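Local structure of carnitinyl-CoA dehydratase (Mycobacterium avium, 3R0O) at residues H103-K108 and Y225-G230; E59-V64 and N212-V217. The protein probably catalyses the hydration or dehydration of carnitinyl-CoA, as a lyase of the enoyl-CoA hydratase/isomerase (crotonase) family. One frame throughout, in Å; residues are numbered along the deposited sequence.

Contact 1 (H103-K108 and Y225-G230); sequences HHFIDK and YGADDG. With EDO (1,2-ethanediol), chain D.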
loop_
_atom_site.group_PDB
_atom_site.type_symbol
_atom_site.label_atom_id
_atom_site.label_comp_id
_atom_site.label_asym_id
_atom_site.label_seq_id
_atom_site.Cartn_x
_atom_site.Cartn_y
_atom_site.Cartn_z
ATOM N N HIS A 103 -10.346 -14.441 11.335
ATOM C CA HIS A 103 -10.014 -13.534 12.435
ATOM C C HIS A 103 -9.400 -14.387 13.537
ATOM O O HIS A 103 -9.818 -14.360 14.690
ATOM C CB HIS A 103 -11.274 -12.768 12.892
ATOM C CG HIS A 103 -11.019 -11.659 13.881
ATOM N ND1 HIS A 103 -12.037 -10.918 14.432
ATOM C CD2 HIS A 103 -9.876 -11.180 14.432
ATOM C CE1 HIS A 103 -11.535 -10.020 15.268
ATOM N NE2 HIS A 103 -10.226 -10.153 15.277
ATOM N N HIS A 104 -8.404 -15.172 13.138
ATOM C CA HIS A 104 -7.811 -16.189 14.005
ATOM C C HIS A 104 -6.304 -16.119 13.771
ATOM O O HIS A 104 -5.719 -16.973 13.109
ATOM C CB HIS A 104 -8.415 -17.571 13.661
ATOM C CG HIS A 104 -8.030 -18.680 14.606
ATOM N ND1 HIS A 104 -8.627 -19.924 14.563
ATOM C CD2 HIS A 104 -7.121 -18.742 15.612
ATOM C CE1 HIS A 104 -8.112 -20.702 15.501
ATOM N NE2 HIS A 104 -7.185 -20.015 16.141
ATOM N N PHE A 105 -5.673 -15.062 14.291
ATOM C CA PHE A 105 -4.221 -14.907 14.098
ATOM C C PHE A 105 -3.425 -16.019 14.822
ATOM O O PHE A 105 -3.734 -16.346 15.958
ATOM C CB PHE A 105 -3.759 -13.509 14.549
ATOM C CG PHE A 105 -2.290 -13.240 14.304
ATOM C CD1 PHE A 105 -1.874 -12.583 13.153
ATOM C CD2 PHE A 105 -1.335 -13.642 15.229
ATOM C CE1 PHE A 105 -0.525 -12.331 12.925
ATOM C CE2 PHE A 105 0.015 -13.403 15.002
ATOM C CZ PHE A 105 0.418 -12.734 13.865
ATOM N N ILE A 106 -2.432 -16.617 14.144
ATOM C CA ILE A 106 -1.482 -17.523 14.809
ATOM C C ILE A 106 -0.047 -17.148 14.432
ATOM O O ILE A 106 0.183 -16.492 13.415
ATOM C CB ILE A 106 -1.747 -19.011 14.476
ATOM C CG1 ILE A 106 -1.550 -19.319 12.981
ATOM C CG2 ILE A 106 -3.168 -19.411 14.885
ATOM C CD1 ILE A 106 -1.418 -20.831 12.664
ATOM N N ASP A 107 0.923 -17.589 15.233
ATOM C CA ASP A 107 2.328 -17.257 15.004
ATOM C C ASP A 107 2.920 -17.911 13.761
ATOM O O ASP A 107 3.839 -17.374 13.156
ATOM C CB ASP A 107 3.165 -17.663 16.215
ATOM C CG ASP A 107 2.853 -16.837 17.454
ATOM O OD1 ASP A 107 2.596 -15.617 17.346
ATOM O OD2 ASP A 107 2.894 -17.415 18.543
ATOM N N LYS A 108 2.388 -19.078 13.399
ATOM C CA LYS A 108 2.919 -19.895 12.310
ATOM C C LYS A 108 2.484 -19.332 10.948
ATOM O O LYS A 108 1.349 -18.894 10.791
ATOM C CB LYS A 108 2.444 -21.350 12.464
ATOM C CG LYS A 108 2.462 -21.893 13.906
ATOM C CD LYS A 108 3.862 -21.809 14.548
ATOM C CE LYS A 108 3.780 -22.065 16.083
ATOM N NZ LYS A 108 3.643 -23.505 16.374
ATOM N N TYR A 225 2.697 -7.788 10.851
ATOM C CA TYR A 225 1.287 -7.497 10.998
ATOM C C TYR A 225 0.935 -6.458 12.087
ATOM O O TYR A 225 -0.204 -5.961 12.103
ATOM C CB TYR A 225 0.520 -8.788 11.248
ATOM C CG TYR A 225 0.303 -9.602 9.986
ATOM C CD1 TYR A 225 -0.678 -9.241 9.061
ATOM C CD2 TYR A 225 1.082 -10.738 9.723
ATOM C CE1 TYR A 225 -0.888 -9.993 7.896
ATOM C CE2 TYR A 225 0.887 -11.499 8.598
ATOM C CZ TYR A 225 -0.099 -11.137 7.674
ATOM O OH TYR A 225 -0.292 -11.904 6.552
ATOM N N GLY A 226 1.880 -6.157 12.982
ATOM C CA GLY A 226 1.586 -5.331 14.148
ATOM C C GLY A 226 0.697 -6.067 15.142
ATOM O O GLY A 226 -0.212 -5.471 15.756
ATOM N N ALA A 227 0.937 -7.378 15.269
ATOM C CA ALA A 227 0.149 -8.227 16.146
ATOM C C ALA A 227 0.728 -8.233 17.552
ATOM O O ALA A 227 1.934 -8.388 17.724
ATOM C CB ALA A 227 0.090 -9.648 15.596
ATOM N N ASP A 228 -0.131 -8.083 18.552
ATOM C CA ASP A 228 0.271 -8.113 19.962
ATOM C C ASP A 228 -0.711 -9.023 20.668
ATOM O O ASP A 228 -1.916 -8.770 20.591
ATOM C CB ASP A 228 0.148 -6.721 20.594
ATOM C CG ASP A 228 1.172 -5.730 20.068
ATOM O OD1 ASP A 228 2.297 -6.136 19.681
ATOM O OD2 ASP A 228 0.841 -4.514 20.061
ATOM N N ASP A 229 -0.221 -10.068 21.345
ATOM C CA ASP A 229 -1.087 -11.031 22.078
ATOM C C ASP A 229 -2.170 -11.652 21.204
ATOM O O ASP A 229 -3.304 -11.822 21.639
ATOM C CB ASP A 229 -1.742 -10.382 23.310
ATOM C CG ASP A 229 -0.739 -9.664 24.179
ATOM O OD1 ASP A 229 0.220 -10.314 24.642
ATOM O OD2 ASP A 229 -0.895 -8.438 24.368
ATOM N N GLY A 230 -1.812 -11.977 19.965
ATOM C CA GLY A 230 -2.739 -12.584 19.016
ATOM C C GLY A 230 -3.799 -11.673 18.418
ATOM O O GLY A 230 -4.753 -12.157 17.805
HETATM C C1 EDO D . -5.312 -17.838 9.775
HETATM O O1 EDO D . -4.308 -17.892 10.794
HETATM C C2 EDO D . -4.960 -16.771 8.746
HETATM O O2 EDO D . -3.546 -16.805 8.486
HETATM O O HOH W 1 -6.888 -12.843 15.959
#
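Phe105 turns one ring face to the methyl of Ala227 and points a ring edge at Tyr225. The methyl makes a CH-pi contact: Ala227 CB lies 3.8 Å from the centroid of the Phe105 ring and 21° off its normal, displaced toward the rim so that Phe105 CZ is its nearest atom at 3.6 Å. The two aromatic rings form an offset edge-to-face pair, with centroids of Phe105 and Tyr225 6.0 Å apart and planes at 78°; the leading edge atom, Phe105 CE1, comes to 3.9 Å from Tyr225 CD2. With CG anti to the backbone N (chi1 -176°), the Phe105 ring extends from its loop toward the 225-230 segment. No direct hydrogen bond joins the segments, but a water accepts from Phe105 N at 3.0 Å and donates to Gly230 O at 2.9 Å. Gly226, with positive phi, is the C-prime residue of the Schellman motif that ends helix 214-225. The hydroxyl of Tyr225 is hydrogen-bonded to Asp130. Ile232 of strand 231-232 touches Phe105, Tyr225 and Ala227, while Arg222 packs on Phe105 and pairs with Asp107, so the loop before strand 110-114 lies against the helix end and the following hairpin.

Contact 2 (E59-V64 and N212-V217); sequences EVWAVV and NAPLSV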
loop_
_atom_site.group_PDB
_atom_site.type_symbol
_atom_site.label_atom_id
_atom_site.label_comp_id
_atom_site.label_asym_id
_atom_site.label_seq_id
_atom_site.Cartn_x
_atom_site.Cartn_y
_atom_site.Cartn_z
ATOM N N GLU A 59 6.411 -27.985 17.354
ATOM C CA GLU A 59 6.947 -28.672 16.171
ATOM C C GLU A 59 6.252 -28.321 14.824
ATOM O O GLU A 59 6.732 -28.729 13.765
ATOM C CB GLU A 59 6.948 -30.196 16.381
ATOM N N VAL A 60 5.120 -27.603 14.851
ATOM C CA VAL A 60 4.490 -27.185 13.588
ATOM C C VAL A 60 5.053 -25.823 13.259
ATOM O O VAL A 60 4.866 -24.889 14.042
ATOM C CB VAL A 60 2.936 -27.131 13.682
ATOM C CG1 VAL A 60 2.337 -26.406 12.462
ATOM C CG2 VAL A 60 2.370 -28.539 13.829
ATOM N N TRP A 61 5.774 -25.709 12.138
ATOM C CA TRP A 61 6.426 -24.440 11.800
ATOM C C TRP A 61 5.766 -23.658 10.670
ATOM O O TRP A 61 6.141 -22.520 10.407
ATOM C CB TRP A 61 7.927 -24.633 11.519
ATOM C CG TRP A 61 8.734 -25.210 12.688
ATOM C CD1 TRP A 61 8.296 -25.444 13.970
ATOM C CD2 TRP A 61 10.121 -25.568 12.668
ATOM N NE1 TRP A 61 9.333 -25.958 14.736
ATOM C CE2 TRP A 61 10.458 -26.039 13.960
ATOM C CE3 TRP A 61 11.111 -25.541 11.680
ATOM C CZ2 TRP A 61 11.745 -26.490 14.285
ATOM C CZ3 TRP A 61 12.396 -25.981 12.003
ATOM C CH2 TRP A 61 12.699 -26.446 13.294
ATOM N N ALA A 62 4.779 -24.266 10.016
ATOM C CA ALA A 62 4.013 -23.622 8.943
ATOM C C ALA A 62 2.729 -24.387 8.703
ATOM O O ALA A 62 2.631 -25.560 9.036
ATOM C CB ALA A 62 4.805 -23.529 7.664
ATOM N N VAL A 63 1.742 -23.692 8.139
ATOM C CA VAL A 63 0.434 -24.249 7.851
ATOM C C VAL A 63 0.095 -24.015 6.383
ATOM O O VAL A 63 0.398 -22.943 5.818
ATOM C CB VAL A 63 -0.664 -23.628 8.770
ATOM C CG1 VAL A 63 -2.064 -24.029 8.344
ATOM C CG2 VAL A 63 -0.424 -24.002 10.230
ATOM N N VAL A 64 -0.510 -25.032 5.764
ATOM C CA VAL A 64 -1.060 -24.921 4.426
ATOM C C VAL A 64 -2.533 -25.285 4.488
ATOM O O VAL A 64 -2.904 -26.293 5.102
ATOM C CB VAL A 64 -0.310 -25.849 3.423
ATOM C CG1 VAL A 64 -0.997 -25.841 2.030
ATOM C CG2 VAL A 64 1.196 -25.455 3.315
ATOM N N ASN A 212 14.203 -21.969 7.987
ATOM C CA ASN A 212 14.651 -20.811 8.762
ATOM C C ASN A 212 14.328 -20.976 10.246
ATOM O O ASN A 212 13.548 -21.872 10.621
ATOM C CB ASN A 212 14.028 -19.530 8.171
ATOM C CG ASN A 212 14.375 -19.353 6.697
ATOM O OD1 ASN A 212 15.469 -19.707 6.279
ATOM N ND2 ASN A 212 13.440 -18.833 5.901
ATOM N N ALA A 213 14.933 -20.145 11.087
ATOM C CA ALA A 213 14.719 -20.242 12.541
ATOM C C ALA A 213 13.261 -19.945 12.918
ATOM O O ALA A 213 12.787 -18.825 12.691
ATOM C CB ALA A 213 15.670 -19.318 13.268
ATOM N N PRO A 214 12.531 -20.946 13.477
ATOM C CA PRO A 214 11.072 -20.783 13.672
ATOM C C PRO A 214 10.678 -19.590 14.553
ATOM O O PRO A 214 9.735 -18.889 14.213
ATOM C CB PRO A 214 10.632 -22.120 14.305
ATOM C CG PRO A 214 11.928 -22.729 14.860
ATOM C CD PRO A 214 13.005 -22.273 13.921
ATOM N N LEU A 215 11.414 -19.331 15.639
ATOM C CA LEU A 215 11.137 -18.153 16.478
ATOM C C LEU A 215 11.349 -16.841 15.720
ATOM O O LEU A 215 10.676 -15.857 16.001
ATOM C CB LEU A 215 11.952 -18.165 17.789
ATOM C CG LEU A 215 11.871 -19.366 18.758
ATOM C CD1 LEU A 215 12.753 -19.100 20.001
ATOM C CD2 LEU A 215 10.436 -19.667 19.202
ATOM N N SER A 216 12.284 -16.839 14.767
ATOM C CA SER A 216 12.563 -15.664 13.928
ATOM C C SER A 216 11.445 -15.415 12.955
ATOM O O SER A 216 11.035 -14.269 12.735
ATOM C CB SER A 216 13.848 -15.842 13.110
ATOM O OG SER A 216 14.998 -15.767 13.938
ATOM N N VAL A 217 10.986 -16.492 12.337
ATOM C CA VAL A 217 9.944 -16.412 11.328
ATOM C C VAL A 217 8.665 -15.892 12.010
ATOM O O VAL A 217 7.995 -14.980 11.510
ATOM C CB VAL A 217 9.721 -17.787 10.647
ATOM C CG1 VAL A 217 8.441 -17.791 9.805
ATOM C CG2 VAL A 217 10.949 -18.171 9.754
#
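At the N-terminus of helix 214-225, a proline in the first turn packs on a tryptophan that leads into strand 62-67 of the six-stranded mixed sheet of this crotonase-family chain. Pro214 lies over one face of the Trp61 indole and brings two ring carbons to it. Pro214 CB stands 3.8 Å from the centroid of the five-membered ring of Trp61 and only 6° off its normal, almost directly above that ring, a CH-pi contact. Beside it, Pro214 CG sits over the ring fusion, 3.7 Å from Trp61 CE2 and 3.8 Å from Trp61 CZ2. With CG anti to the carbonyl carbon (chi1 -60°), the indole projects from the backbone toward the helix start. Ala213 is the N-cap residue, and its carbonyl O accepts from Val217 N at 3.0 Å, holding the first turn that carries the proline. Trp61 also touches Thr210 of helix 198-210, and Pro214 packs on Ala272 of the second subunit. The indole N-H makes a weak hydrogen bond to Pro58 O, while Trp61 and Pro214 meet through dispersion and CH-pi attraction between the electron-rich indole and the proline C-H groups, without a hydrogen bond across the contact.

How the contacts relate
The centres of contacts 1 and 2 lie about 14 Å apart, on the same side of the chain's centre. Their segments alternate in sequence: 59-64, 103-108, 212-217, 225-230. Helix 214-225 spans both, starting in contact 2 and ending at Tyr225 in contact 1. The two earlier segments both lead into the six-stranded sheet: 59-64 enters strand 62-67, and the loop 103-108 precedes strand 110-114, its parallel neighbour. These two segments also meet directly: Lys108 NZ probably hydrogen-bonds to Val60 O at 3.0 Å, and Ile106 packs on Val63. One helix is thus joined at both ends to entrances of adjacent inner strands, and both contacts touch the second subunit, so this region lies close to the subunit interface.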